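Local coordinates for succinyl-CoA:3-ketoacid-coenzyme A transferase subunit B (Bacillus subtilis, PDB 3CDK), which probably catalyses, as one of two subunits, the transfer of coenzyme A from succinyl-CoA to a 3-oxo acid, giving a 3-oxoacyl-CoA and succinate, at residues A103-M108 with K140-I145; Q113-N118 with T166-V171; V157-S162 with E207-V212; D177-D182 with E200-K205. All blocks are in the same frame, centred on the assembly; numbering follows the deposited sequence.

Contact 1 of 4, residues A103-M108 with K140-I145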
loop_
_atom_site.group_PDB
_atom_site.type_symbol
_atom_site.label_atom_id
_atom_site.label_comp_id
_atom_site.label_asym_id
_atom_site.label_seq_id
_atom_site.Cartn_x
_atom_site.Cartn_y
_atom_site.Cartn_z
ATOM N N ALA B 103 16.212 -15.147 0.274
ATOM C CA ALA B 103 16.556 -14.563 1.560
ATOM C C ALA B 103 17.503 -15.506 2.256
ATOM O O ALA B 103 17.201 -16.694 2.440
ATOM C CB ALA B 103 15.333 -14.322 2.403
ATOM N N ILE B 104 18.676 -14.984 2.597
ATOM C CA ILE B 104 19.634 -15.736 3.388
ATOM C C ILE B 104 19.516 -15.247 4.819
ATOM O O ILE B 104 19.562 -14.049 5.034
ATOM C CB ILE B 104 21.052 -15.574 2.814
ATOM C CG1 ILE B 104 21.037 -15.915 1.309
ATOM C CG2 ILE B 104 22.050 -16.455 3.567
ATOM C CD1 ILE B 104 22.379 -15.647 0.562
ATOM N N LEU B 105 19.298 -16.154 5.776
ATOM C CA LEU B 105 19.113 -15.775 7.214
ATOM C C LEU B 105 19.972 -16.627 8.098
ATOM O O LEU B 105 20.304 -17.747 7.727
ATOM C CB LEU B 105 17.679 -15.990 7.715
ATOM C CG LEU B 105 16.443 -15.521 6.945
ATOM C CD1 LEU B 105 16.075 -16.521 5.888
ATOM C CD2 LEU B 105 15.244 -15.322 7.914
ATOM N N GLY B 106 20.262 -16.111 9.290
ATOM C CA GLY B 106 20.926 -16.867 10.344
ATOM C C GLY B 106 19.945 -17.737 11.114
ATOM O O GLY B 106 18.741 -17.694 10.884
ATOM N N GLY B 107 20.440 -18.553 12.027
ATOM C CA GLY B 107 19.529 -19.399 12.754
ATOM C C GLY B 107 20.077 -19.771 14.094
ATOM O O GLY B 107 21.283 -19.867 14.251
ATOM N N MET B 108 19.188 -19.966 15.060
ATOM C CA MET B 108 19.556 -20.594 16.325
ATOM C C MET B 108 19.316 -22.123 16.329
ATOM O O MET B 108 20.015 -22.860 17.040
ATOM C CB MET B 108 18.832 -19.921 17.492
ATOM C CG MET B 108 19.552 -18.712 18.069
ATOM S SD MET B 108 18.361 -17.471 18.666
ATOM C CE MET B 108 19.545 -16.190 19.161
ATOM N N LYS B 140 11.122 -16.364 -2.482
ATOM C CA LYS B 140 10.959 -17.595 -3.236
ATOM C C LYS B 140 11.867 -18.699 -2.670
ATOM O O LYS B 140 11.436 -19.835 -2.497
ATOM C CB LYS B 140 11.227 -17.387 -4.736
ATOM C CG LYS B 140 10.306 -16.378 -5.379
ATOM C CD LYS B 140 10.565 -16.172 -6.892
ATOM C CE LYS B 140 10.532 -14.644 -7.186
ATOM N NZ LYS B 140 9.812 -14.330 -8.420
ATOM N N ARG B 141 13.119 -18.369 -2.378
ATOM C CA ARG B 141 14.001 -19.374 -1.849
ATOM C C ARG B 141 14.570 -18.988 -0.471
ATOM O O ARG B 141 15.008 -17.861 -0.285
ATOM C CB ARG B 141 15.090 -19.682 -2.866
ATOM C CG ARG B 141 16.078 -20.706 -2.374
ATOM C CD ARG B 141 17.003 -21.085 -3.485
ATOM N NE ARG B 141 18.128 -21.890 -3.047
ATOM C CZ ARG B 141 18.107 -23.214 -2.989
ATOM N NH1 ARG B 141 17.002 -23.875 -3.331
ATOM N NH2 ARG B 141 19.195 -23.875 -2.594
ATOM N N ILE B 142 14.545 -19.927 0.480
ATOM C CA ILE B 142 14.956 -19.675 1.867
ATOM C C ILE B 142 16.208 -20.461 2.189
ATOM O O ILE B 142 16.238 -21.716 2.102
ATOM C CB ILE B 142 13.852 -20.052 2.901
ATOM C CG1 ILE B 142 12.537 -19.318 2.597
ATOM C CG2 ILE B 142 14.338 -19.745 4.354
ATOM C CD1 ILE B 142 12.739 -17.808 2.516
ATOM N N VAL B 143 17.252 -19.729 2.550
ATOM C CA VAL B 143 18.525 -20.349 2.847
ATOM C C VAL B 143 18.993 -19.828 4.185
ATOM O O VAL B 143 18.973 -18.591 4.452
ATOM C CB VAL B 143 19.567 -20.049 1.750
ATOM C CG1 VAL B 143 20.972 -20.297 2.250
ATOM C CG2 VAL B 143 19.291 -20.899 0.523
ATOM N N VAL B 144 19.408 -20.784 5.013
ATOM C CA VAL B 144 19.907 -20.526 6.361
ATOM C C VAL B 144 21.373 -20.950 6.479
ATOM O O VAL B 144 21.757 -22.061 6.030
ATOM C CB VAL B 144 19.060 -21.280 7.383
ATOM C CG1 VAL B 144 19.680 -21.240 8.728
ATOM C CG2 VAL B 144 17.708 -20.658 7.466
ATOM N N ILE B 145 22.197 -20.071 7.046
ATOM C CA ILE B 145 23.558 -20.471 7.363
ATOM C C ILE B 145 23.724 -20.428 8.835
ATOM O O ILE B 145 23.445 -19.398 9.438
ATOM C CB ILE B 145 24.621 -19.557 6.771
ATOM C CG1 ILE B 145 24.207 -18.082 6.932
ATOM C CG2 ILE B 145 24.901 -19.968 5.325
ATOM C CD1 ILE B 145 25.154 -17.098 6.236
#
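Ala103, Ile104 and Leu105 pair in parallel with Ile142, Val143 and Val144, two neighbouring strands at the heart of the large mixed sheet of this CoA transferase. Four backbone hydrogen bonds join them. Ala103 N donates to Arg141 O at 3.0 Å, and Ala103 O takes Val143 N in return; Val143 O then receives Leu105 N at 2.8 Å, and Leu105 O accepts Ile145 N. The short strand axes run 23° from parallel.

Ala103 and Leu105 share one face of the sheet with Ile142 and Val144. There Leu105 CD1 lies 4.0 Å from Ile142 CG2, and helix 132-138 covers this face through Leu135 on Ala103 and Val136 on Leu105. Ile104 and Val143 occupy the other face, touching through Ile104 CG2 and Val143 CG1 at 4.2 Å. On the far edge of strand 141-145 comes strand 173-175, while Ile104 bonds back to Asn26 and Gly28. The predicted active-site Glu50 has its side chain about 9 Å from that of Ala103. At the end of the pairing, with CG1 beside the backbone N (chi1 -52°), Ile104 CG2 is left anti to that nitrogen and meets Ile145 CD1 at 4.1 Å.

Contact 2 of 4, residues Q113-N118 with T166-V171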
loop_
_atom_site.group_PDB
_atom_site.type_symbol
_atom_site.label_atom_id
_atom_site.label_comp_id
_atom_site.label_asym_id
_atom_site.label_seq_id
_atom_site.Cartn_x
_atom_site.Cartn_y
_atom_site.Cartn_z
ATOM N N GLN B 113 11.844 -30.892 9.457
ATOM C CA GLN B 113 10.820 -30.461 8.524
ATOM C C GLN B 113 11.135 -29.112 7.885
ATOM O O GLN B 113 10.367 -28.608 7.064
ATOM C CB GLN B 113 9.453 -30.466 9.216
ATOM C CG GLN B 113 8.987 -31.875 9.606
ATOM C CD GLN B 113 7.734 -31.890 10.504
ATOM O OE1 GLN B 113 6.965 -30.928 10.540
ATOM N NE2 GLN B 113 7.533 -32.993 11.232
ATOM N N GLY B 114 12.282 -28.542 8.237
ATOM C CA GLY B 114 12.653 -27.234 7.728
ATOM C C GLY B 114 12.017 -26.063 8.462
ATOM O O GLY B 114 11.949 -24.959 7.918
ATOM N N ASP B 115 11.555 -26.288 9.688
ATOM C CA ASP B 115 11.221 -25.161 10.574
ATOM C C ASP B 115 12.500 -24.420 10.903
ATOM O O ASP B 115 13.616 -25.006 10.860
ATOM C CB ASP B 115 10.618 -25.616 11.901
ATOM C CG ASP B 115 9.338 -26.391 11.742
ATOM O OD1 ASP B 115 8.730 -26.386 10.647
ATOM O OD2 ASP B 115 8.926 -27.005 12.745
ATOM N N LEU B 116 12.334 -23.148 11.231
ATOM C CA LEU B 116 13.416 -22.297 11.654
ATOM C C LEU B 116 13.081 -21.548 12.921
ATOM O O LEU B 116 11.956 -21.243 13.190
ATOM C CB LEU B 116 13.753 -21.320 10.553
ATOM C CG LEU B 116 14.674 -20.158 10.903
ATOM C CD1 LEU B 116 16.100 -20.530 10.992
ATOM C CD2 LEU B 116 14.495 -19.076 9.914
ATOM N N ALA B 117 14.090 -21.260 13.704
ATOM C CA ALA B 117 13.906 -20.605 14.954
ATOM C C ALA B 117 15.082 -19.679 15.143
ATOM O O ALA B 117 16.165 -20.140 15.390
ATOM C CB ALA B 117 13.854 -21.605 16.049
ATOM N N ASN B 118 14.897 -18.370 15.023
ATOM C CA ASN B 118 16.044 -17.494 15.158
ATOM C C ASN B 118 15.764 -16.149 15.767
ATOM O O ASN B 118 16.539 -15.237 15.581
ATOM C CB ASN B 118 16.746 -17.312 13.819
ATOM C CG ASN B 118 16.040 -16.353 12.922
ATOM O OD1 ASN B 118 16.457 -16.121 11.803
ATOM N ND2 ASN B 118 14.968 -15.776 13.407
ATOM N N THR B 166 10.634 -19.129 14.169
ATOM C CA THR B 166 10.554 -17.994 13.230
ATOM C C THR B 166 9.563 -18.330 12.118
ATOM O O THR B 166 8.842 -17.457 11.661
ATOM C CB THR B 166 11.946 -17.589 12.659
ATOM O OG1 THR B 166 12.692 -16.930 13.687
ATOM C CG2 THR B 166 11.851 -16.606 11.463
ATOM N N GLY B 167 9.528 -19.604 11.700
ATOM C CA GLY B 167 8.630 -20.041 10.638
ATOM C C GLY B 167 8.488 -21.541 10.634
ATOM O O GLY B 167 9.340 -22.248 11.149
ATOM N N GLN B 168 7.395 -22.033 10.073
ATOM C CA GLN B 168 7.112 -23.445 10.116
ATOM C C GLN B 168 7.324 -24.004 8.724
ATOM O O GLN B 168 6.668 -23.535 7.791
ATOM C CB GLN B 168 5.661 -23.689 10.537
ATOM C CG GLN B 168 5.383 -25.147 10.795
ATOM C CD GLN B 168 3.990 -25.420 11.343
ATOM O OE1 GLN B 168 2.988 -24.949 10.789
ATOM N NE2 GLN B 168 3.915 -26.200 12.418
ATOM N N LYS B 169 8.218 -24.997 8.578
ATOM C CA LYS B 169 8.488 -25.609 7.271
ATOM C C LYS B 169 8.877 -24.574 6.202
ATOM O O LYS B 169 8.279 -24.549 5.129
ATOM C CB LYS B 169 7.263 -26.375 6.772
ATOM C CG LYS B 169 7.077 -27.756 7.383
ATOM C CD LYS B 169 5.864 -28.484 6.807
ATOM C CE LYS B 169 5.227 -29.310 7.916
ATOM N NZ LYS B 169 3.901 -29.914 7.562
ATOM N N VAL B 170 9.885 -23.750 6.485
ATOM C CA VAL B 170 10.218 -22.635 5.602
ATOM C C VAL B 170 11.572 -22.773 4.862
ATOM O O VAL B 170 11.755 -22.235 3.781
ATOM C CB VAL B 170 10.099 -21.285 6.355
ATOM C CG1 VAL B 170 8.617 -21.019 6.737
ATOM C CG2 VAL B 170 10.953 -21.295 7.608
ATOM N N VAL B 171 12.486 -23.552 5.424
ATOM C CA VAL B 171 13.861 -23.590 4.961
ATOM C C VAL B 171 13.937 -24.474 3.752
ATOM O O VAL B 171 13.505 -25.612 3.816
ATOM C CB VAL B 171 14.781 -24.114 6.093
ATOM C CG1 VAL B 171 16.217 -24.245 5.656
ATOM C CG2 VAL B 171 14.671 -23.149 7.296
#
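Leu116 faces both Thr166 and Gly167, a classic beta bulge in a short antiparallel pairing. Its carbonyl oxygen takes two N-H groups from the same face of its plane: Thr166 N at 2.7 Å and Gly167 N at 3.3 Å. Leu116 N returns a nearly straight bond to Gly167 O.

The side chains of Leu116 and Thr166 run side by side in the same direction. With CG anti to the backbone N (chi1 168°), the leucine brings CD2 to 3.9 Å from Thr166 CG2, and its CB rests against Val171 CG2. Thr166 holds OG1 beside its own backbone N, where it accepts Asn118 N at 3.0 Å.

Asp115 turns its carboxylate onto the opposite backbone: OD1 accepts Lys169 N on the anti side and a little out of the carboxylate plane, the modelled length of 2.5 Å being doubtful at this resolution. Lys169 has backbone angles of the left-handed region (54°, 54°), consistent with the bond helping to hold the turn there. An alanine at Asp115 is likely to leave Lys169 N without this acceptor. Next to it, Gly114 O grips Val171 N at 2.9 Å on a lone pair and Val170 N from above the carbonyl plane. At the backbone angles of Gly114 a CB would jam against the preceding carbonyl oxygen, which calls for glycine.

Gln168, at the surface, packs on the backbone of a neighbouring subunit. Inward, Leu116 and Thr166 meet Val136 of helix 132-138, Leu116 and Val171 rest on Val144 of strand 141-145, and Ala117 bonds back to Met108 and Glu109, at the start of strand 109-111.

Contact 3 of 4, residues V157-S162 with E207-V212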
loop_
_atom_site.group_PDB
_atom_site.type_symbol
_atom_site.label_atom_id
_atom_site.label_comp_id
_atom_site.label_asym_id
_atom_site.label_seq_id
_atom_site.Cartn_x
_atom_site.Cartn_y
_atom_site.Cartn_z
ATOM N N VAL B 157 20.709 -28.918 14.861
ATOM C CA VAL B 157 19.925 -29.500 13.772
ATOM C C VAL B 157 19.074 -30.623 14.336
ATOM O O VAL B 157 19.550 -31.734 14.542
ATOM C CB VAL B 157 20.835 -30.026 12.635
ATOM C CG1 VAL B 157 20.016 -30.271 11.393
ATOM C CG2 VAL B 157 21.957 -29.033 12.339
ATOM N N LYS B 158 17.805 -30.322 14.574
ATOM C CA LYS B 158 17.003 -31.137 15.486
ATOM C C LYS B 158 15.768 -31.724 14.852
ATOM O O LYS B 158 15.333 -31.248 13.810
ATOM C CB LYS B 158 16.544 -30.292 16.665
ATOM C CG LYS B 158 17.172 -28.936 16.759
ATOM C CD LYS B 158 17.238 -28.544 18.203
ATOM C CE LYS B 158 18.353 -29.294 18.867
ATOM N NZ LYS B 158 17.928 -29.786 20.186
ATOM N N LYS B 159 15.208 -32.745 15.509
ATOM C CA LYS B 159 13.925 -33.324 15.141
ATOM C C LYS B 159 12.899 -32.247 15.268
ATOM O O LYS B 159 12.215 -31.915 14.324
ATOM C CB LYS B 159 13.516 -34.453 16.087
ATOM C CG LYS B 159 14.167 -35.761 15.802
ATOM C CD LYS B 159 13.191 -36.932 15.905
ATOM C CE LYS B 159 13.769 -38.109 15.163
ATOM N NZ LYS B 159 13.614 -39.399 15.920
ATOM N N THR B 160 12.800 -31.690 16.453
ATOM C CA THR B 160 11.821 -30.676 16.724
ATOM C C THR B 160 12.525 -29.489 17.399
ATOM O O THR B 160 13.452 -29.677 18.175
ATOM C CB THR B 160 10.647 -31.260 17.535
ATOM O OG1 THR B 160 9.901 -30.192 18.111
ATOM C CG2 THR B 160 11.113 -32.158 18.660
ATOM N N CYS B 161 12.118 -28.268 17.071
ATOM C CA CYS B 161 12.797 -27.091 17.617
ATOM C C CYS B 161 12.434 -26.898 19.065
ATOM O O CYS B 161 11.288 -27.121 19.433
ATOM C CB CYS B 161 12.444 -25.833 16.832
ATOM S SG CYS B 161 13.504 -25.570 15.404
ATOM N N SER B 162 13.401 -26.488 19.888
ATOM C CA SER B 162 13.125 -26.205 21.293
ATOM C C SER B 162 12.896 -24.707 21.538
ATOM O O SER B 162 12.520 -24.292 22.621
ATOM C CB SER B 162 14.244 -26.735 22.165
ATOM O OG SER B 162 15.428 -26.079 21.818
ATOM N N GLU B 207 20.741 -34.167 15.343
ATOM C CA GLU B 207 19.630 -34.759 16.066
ATOM C C GLU B 207 18.491 -35.050 15.115
ATOM O O GLU B 207 17.761 -36.025 15.292
ATOM C CB GLU B 207 19.135 -33.824 17.150
ATOM C CG GLU B 207 20.234 -33.196 17.986
ATOM C CD GLU B 207 19.887 -33.135 19.476
ATOM O OE1 GLU B 207 20.474 -33.978 20.217
ATOM O OE2 GLU B 207 19.042 -32.271 19.885
ATOM N N ALA B 208 18.338 -34.193 14.113
ATOM C CA ALA B 208 17.399 -34.419 13.025
ATOM C C ALA B 208 17.594 -35.762 12.299
ATOM O O ALA B 208 18.689 -36.319 12.282
ATOM C CB ALA B 208 17.507 -33.296 12.036
ATOM N N ASP B 209 16.500 -36.260 11.712
ATOM C CA ASP B 209 16.487 -37.356 10.731
ATOM C C ASP B 209 16.619 -36.830 9.313
ATOM O O ASP B 209 15.896 -35.892 8.900
ATOM C CB ASP B 209 15.150 -38.085 10.756
ATOM C CG ASP B 209 15.133 -39.240 11.700
ATOM O OD1 ASP B 209 16.088 -39.372 12.498
ATOM O OD2 ASP B 209 14.155 -40.024 11.628
ATOM N N PHE B 210 17.496 -37.463 8.554
ATOM C CA PHE B 210 17.644 -37.104 7.180
ATOM C C PHE B 210 17.924 -38.302 6.294
ATOM O O PHE B 210 18.567 -39.259 6.706
ATOM C CB PHE B 210 18.744 -36.061 7.027
ATOM C CG PHE B 210 20.027 -36.427 7.703
ATOM C CD1 PHE B 210 20.960 -37.266 7.067
ATOM C CD2 PHE B 210 20.328 -35.921 8.965
ATOM C CE1 PHE B 210 22.167 -37.597 7.683
ATOM C CE2 PHE B 210 21.542 -36.257 9.597
ATOM C CZ PHE B 210 22.461 -37.099 8.957
ATOM N N ALA B 211 17.411 -38.234 5.072
ATOM C CA ALA B 211 17.859 -39.089 3.990
ATOM C C ALA B 211 19.243 -38.622 3.554
ATOM O O ALA B 211 19.547 -37.430 3.571
ATOM C CB ALA B 211 16.881 -39.011 2.826
ATOM N N VAL B 212 20.115 -39.545 3.193
ATOM C CA VAL B 212 21.310 -39.077 2.513
ATOM C C VAL B 212 21.116 -39.190 1.012
ATOM O O VAL B 212 20.679 -40.221 0.514
ATOM C CB VAL B 212 22.648 -39.556 3.117
ATOM C CG1 VAL B 212 22.423 -40.564 4.233
ATOM C CG2 VAL B 212 23.602 -40.022 2.045
#
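Lys158 and Glu207 lay their side chains alongside each other, pointing the same way, and join at their ends in a salt bridge: Lys158 NZ to Glu207 OE2, 2.7 Å, met nearly along the C-O bond of the carboxylate. The bend of the lysine at chi3 (76°) brings CE close to Glu207 OE2, and the one at chi4 turns NZ onto it. A methionine in place of Lys158 would probably leave the Glu207 carboxylate without this positive mate and freer to turn.

On the backbone side, Val157 O is gripped by two successive N-H groups, Glu207 N and Ala208 N, both at 2.8 Å; the first lies almost in line with the carbonyl, the second is tilted from its plane. Glu207 CB also approaches Val157 O, at 3.4 Å. Ala208 CB then meets Val157 CG1 at 4.0 Å and leans on Lys158 O. Lys159 crosses Asp209 obliquely, its NZ and Asp209 OD1 4.2 Å apart, too far for a salt bridge.

The contact ties the edge strand 157-158 of the small sheet to the loop leading into strand 211-212, with Asp209 N held by Glu112. Backbone bonds and a small apolar touch do the joining within, while the charged pairs lie toward the surface, where solvent would be expected to weaken their attraction.

Contact 4 of 4, residues D177-D182 with E200-K205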
loop_
_atom_site.group_PDB
_atom_site.type_symbol
_atom_site.label_atom_id
_atom_site.label_comp_id
_atom_site.label_asym_id
_atom_site.label_seq_id
_atom_site.Cartn_x
_atom_site.Cartn_y
_atom_site.Cartn_z
ATOM N N ASP B 177 28.764 -25.298 8.826
ATOM C CA ASP B 177 30.204 -25.361 8.641
ATOM C C ASP B 177 30.575 -26.783 8.282
ATOM O O ASP B 177 31.714 -27.068 7.905
ATOM C CB ASP B 177 30.947 -24.935 9.921
ATOM C CG ASP B 177 30.301 -25.481 11.197
ATOM O OD1 ASP B 177 29.065 -25.705 11.222
ATOM O OD2 ASP B 177 31.039 -25.674 12.185
ATOM N N LEU B 178 29.599 -27.679 8.411
ATOM C CA LEU B 178 29.840 -29.103 8.193
ATOM C C LEU B 178 29.152 -29.629 6.945
ATOM O O LEU B 178 29.735 -30.445 6.206
ATOM C CB LEU B 178 29.378 -29.906 9.410
ATOM C CG LEU B 178 30.350 -30.124 10.589
ATOM C CD1 LEU B 178 31.362 -28.978 10.900
ATOM C CD2 LEU B 178 29.540 -30.513 11.825
ATOM N N ALA B 179 27.930 -29.151 6.688
ATOM C CA ALA B 179 27.072 -29.811 5.718
ATOM C C ALA B 179 26.157 -28.889 4.974
ATOM O O ALA B 179 25.937 -27.741 5.380
ATOM C CB ALA B 179 26.259 -30.888 6.397
ATOM N N VAL B 180 25.620 -29.401 3.874
ATOM C CA VAL B 180 24.517 -28.745 3.219
ATOM C C VAL B 180 23.317 -29.696 3.213
ATOM O O VAL B 180 23.474 -30.906 2.921
ATOM C CB VAL B 180 24.867 -28.342 1.793
ATOM C CG1 VAL B 180 23.779 -27.396 1.227
ATOM C CG2 VAL B 180 26.235 -27.695 1.756
ATOM N N PHE B 181 22.147 -29.144 3.543
ATOM C CA PHE B 181 20.895 -29.900 3.606
ATOM C C PHE B 181 19.836 -29.267 2.750
ATOM O O PHE B 181 19.691 -28.057 2.765
ATOM C CB PHE B 181 20.344 -29.940 5.031
ATOM C CG PHE B 181 21.147 -30.790 5.976
ATOM C CD1 PHE B 181 20.973 -32.177 6.006
ATOM C CD2 PHE B 181 22.071 -30.204 6.844
ATOM C CE1 PHE B 181 21.703 -32.963 6.888
ATOM C CE2 PHE B 181 22.807 -30.976 7.719
ATOM C CZ PHE B 181 22.621 -32.358 7.749
ATOM N N ASP B 182 19.075 -30.090 2.032
ATOM C CA ASP B 182 17.919 -29.643 1.238
ATOM C C ASP B 182 16.651 -30.138 1.922
ATOM O O ASP B 182 16.666 -31.183 2.583
ATOM C CB ASP B 182 17.965 -30.210 -0.188
ATOM C CG ASP B 182 18.992 -29.510 -1.101
ATOM O OD1 ASP B 182 19.696 -28.568 -0.666
ATOM O OD2 ASP B 182 19.073 -29.905 -2.296
ATOM N N GLU B 200 29.248 -40.080 8.581
ATOM C CA GLU B 200 29.286 -40.474 9.980
ATOM C C GLU B 200 29.258 -39.229 10.863
ATOM O O GLU B 200 28.286 -38.996 11.570
ATOM C CB GLU B 200 30.495 -41.351 10.279
ATOM C CG GLU B 200 30.208 -42.833 10.284
ATOM C CD GLU B 200 30.782 -43.518 11.536
ATOM O OE1 GLU B 200 30.353 -43.089 12.646
ATOM O OE2 GLU B 200 31.647 -44.457 11.424
ATOM N N GLU B 201 30.296 -38.408 10.764
ATOM C CA GLU B 201 30.395 -37.186 11.553
ATOM C C GLU B 201 29.084 -36.456 11.622
ATOM O O GLU B 201 28.685 -36.020 12.696
ATOM C CB GLU B 201 31.435 -36.237 10.975
ATOM C CG GLU B 201 31.641 -35.002 11.827
ATOM C CD GLU B 201 32.917 -34.271 11.510
ATOM O OE1 GLU B 201 33.869 -34.903 11.009
ATOM O OE2 GLU B 201 32.980 -33.063 11.779
ATOM N N VAL B 202 28.426 -36.324 10.470
ATOM C CA VAL B 202 27.163 -35.598 10.358
ATOM C C VAL B 202 25.998 -36.291 11.073
ATOM O O VAL B 202 25.134 -35.614 11.603
ATOM C CB VAL B 202 26.769 -35.323 8.883
ATOM C CG1 VAL B 202 25.461 -34.518 8.835
ATOM C CG2 VAL B 202 27.859 -34.574 8.177
ATOM N N TYR B 203 25.967 -37.629 11.051
ATOM C CA TYR B 203 25.055 -38.398 11.909
ATOM C C TYR B 203 25.372 -38.056 13.341
ATOM O O TYR B 203 24.549 -37.467 14.024
ATOM C CB TYR B 203 25.187 -39.922 11.751
ATOM C CG TYR B 203 24.550 -40.560 10.530
ATOM C CD1 TYR B 203 23.432 -39.999 9.893
ATOM C CD2 TYR B 203 25.061 -41.778 10.019
ATOM C CE1 TYR B 203 22.846 -40.619 8.749
ATOM C CE2 TYR B 203 24.485 -42.412 8.894
ATOM C CZ TYR B 203 23.386 -41.816 8.268
ATOM O OH TYR B 203 22.834 -42.446 7.177
ATOM N N GLU B 204 26.576 -38.414 13.780
ATOM C CA GLU B 204 27.004 -38.162 15.150
ATOM C C GLU B 204 26.611 -36.747 15.575
ATOM O O GLU B 204 26.177 -36.525 16.704
ATOM C CB GLU B 204 28.507 -38.379 15.318
ATOM C CG GLU B 204 28.897 -39.868 15.402
ATOM C CD GLU B 204 30.402 -40.158 15.165
ATOM O OE1 GLU B 204 31.163 -39.234 14.790
ATOM O OE2 GLU B 204 30.818 -41.325 15.343
ATOM N N LYS B 205 26.717 -35.796 14.664
ATOM C CA LYS B 205 26.523 -34.424 15.063
ATOM C C LYS B 205 25.119 -33.845 14.821
ATOM O O LYS B 205 24.935 -32.648 14.978
ATOM C CB LYS B 205 27.620 -33.543 14.459
ATOM C CG LYS B 205 28.939 -33.701 15.199
ATOM C CD LYS B 205 30.012 -32.741 14.727
ATOM C CE LYS B 205 31.324 -33.099 15.371
ATOM N NZ LYS B 205 32.394 -32.305 14.759
#
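Helix 199-204 packs here on the start of strand 179-184 by apolar side chains, a helix-on-sheet contact at one end of the large mixed sheet. Leu178, Ala179 and Phe181 come from the strand side, and Val202, Glu201 and Lys205 from the helix.

Val202 sits at the middle, with its two methyls on different partners. CG1, anti to the backbone N (chi1 -178°), approaches Phe181 CZ at 3.7 Å, the valine and the phenylalanine reaching for each other from opposite directions. CG2 lies 4.4 Å from Ala179 CB, a looser touch.

Leu178 deals with the last turn of the helix. Its CD2 meets Lys205 CD at 3.7 Å, the two side chains crossing at about a right angle, so the lysine offers its aliphatic stem to the leucine. Leu178 CG lies 4.1 Å from Glu201 OE2. That same oxygen receives Lys205 NZ at 3.1 Å, from above the carboxylate plane, in a salt bridge one helical turn apart. Both chains are extended beyond CG, and the bridge would hold the lysine stem and the carboxylate together near Leu178. Lys205 N also closes the backbone turn onto Glu201 O, and Lys205 is the first residue to leave helical angles.

Around this core, Phe210 adds to the packing, its ring meeting those of Phe181 and Tyr203 and its side chain touching Val202. Phe181 also lies on Leu174 of strand 173-175 and Met188 of strand 187-193, while Ala179 rests on Leu190, so that the strand segment carrying these residues is flanked by strands 173-175 and 187-193, with helix 199-204 packed against it.

How the contacts relate
Contacts 1 and 2 lie side by side, centres 9 Å apart, and interlock along the chain: 103-108 and 113-118 come first, then 140-145 and 166-171. Met108 N probably bonds to Ala117 O. Contact 2 meets contact 3 through Ala117 and Cys161, centres 12 Å apart, both reaching the small sheet. Contact 4 falls within the stretch of chain that contact 3 spans, Phe210 packing between them. Contacts 1, 3 and 4 all reach the large sheet. Contacts 1 and 2 both have a side chain within about 10 Å of that of the predicted active-site residue. Contact 3 joins the small sheet to the approach to strand 211-212, contact 4 packs helix 199-204 on strand 179-184, and neither touches contact 1.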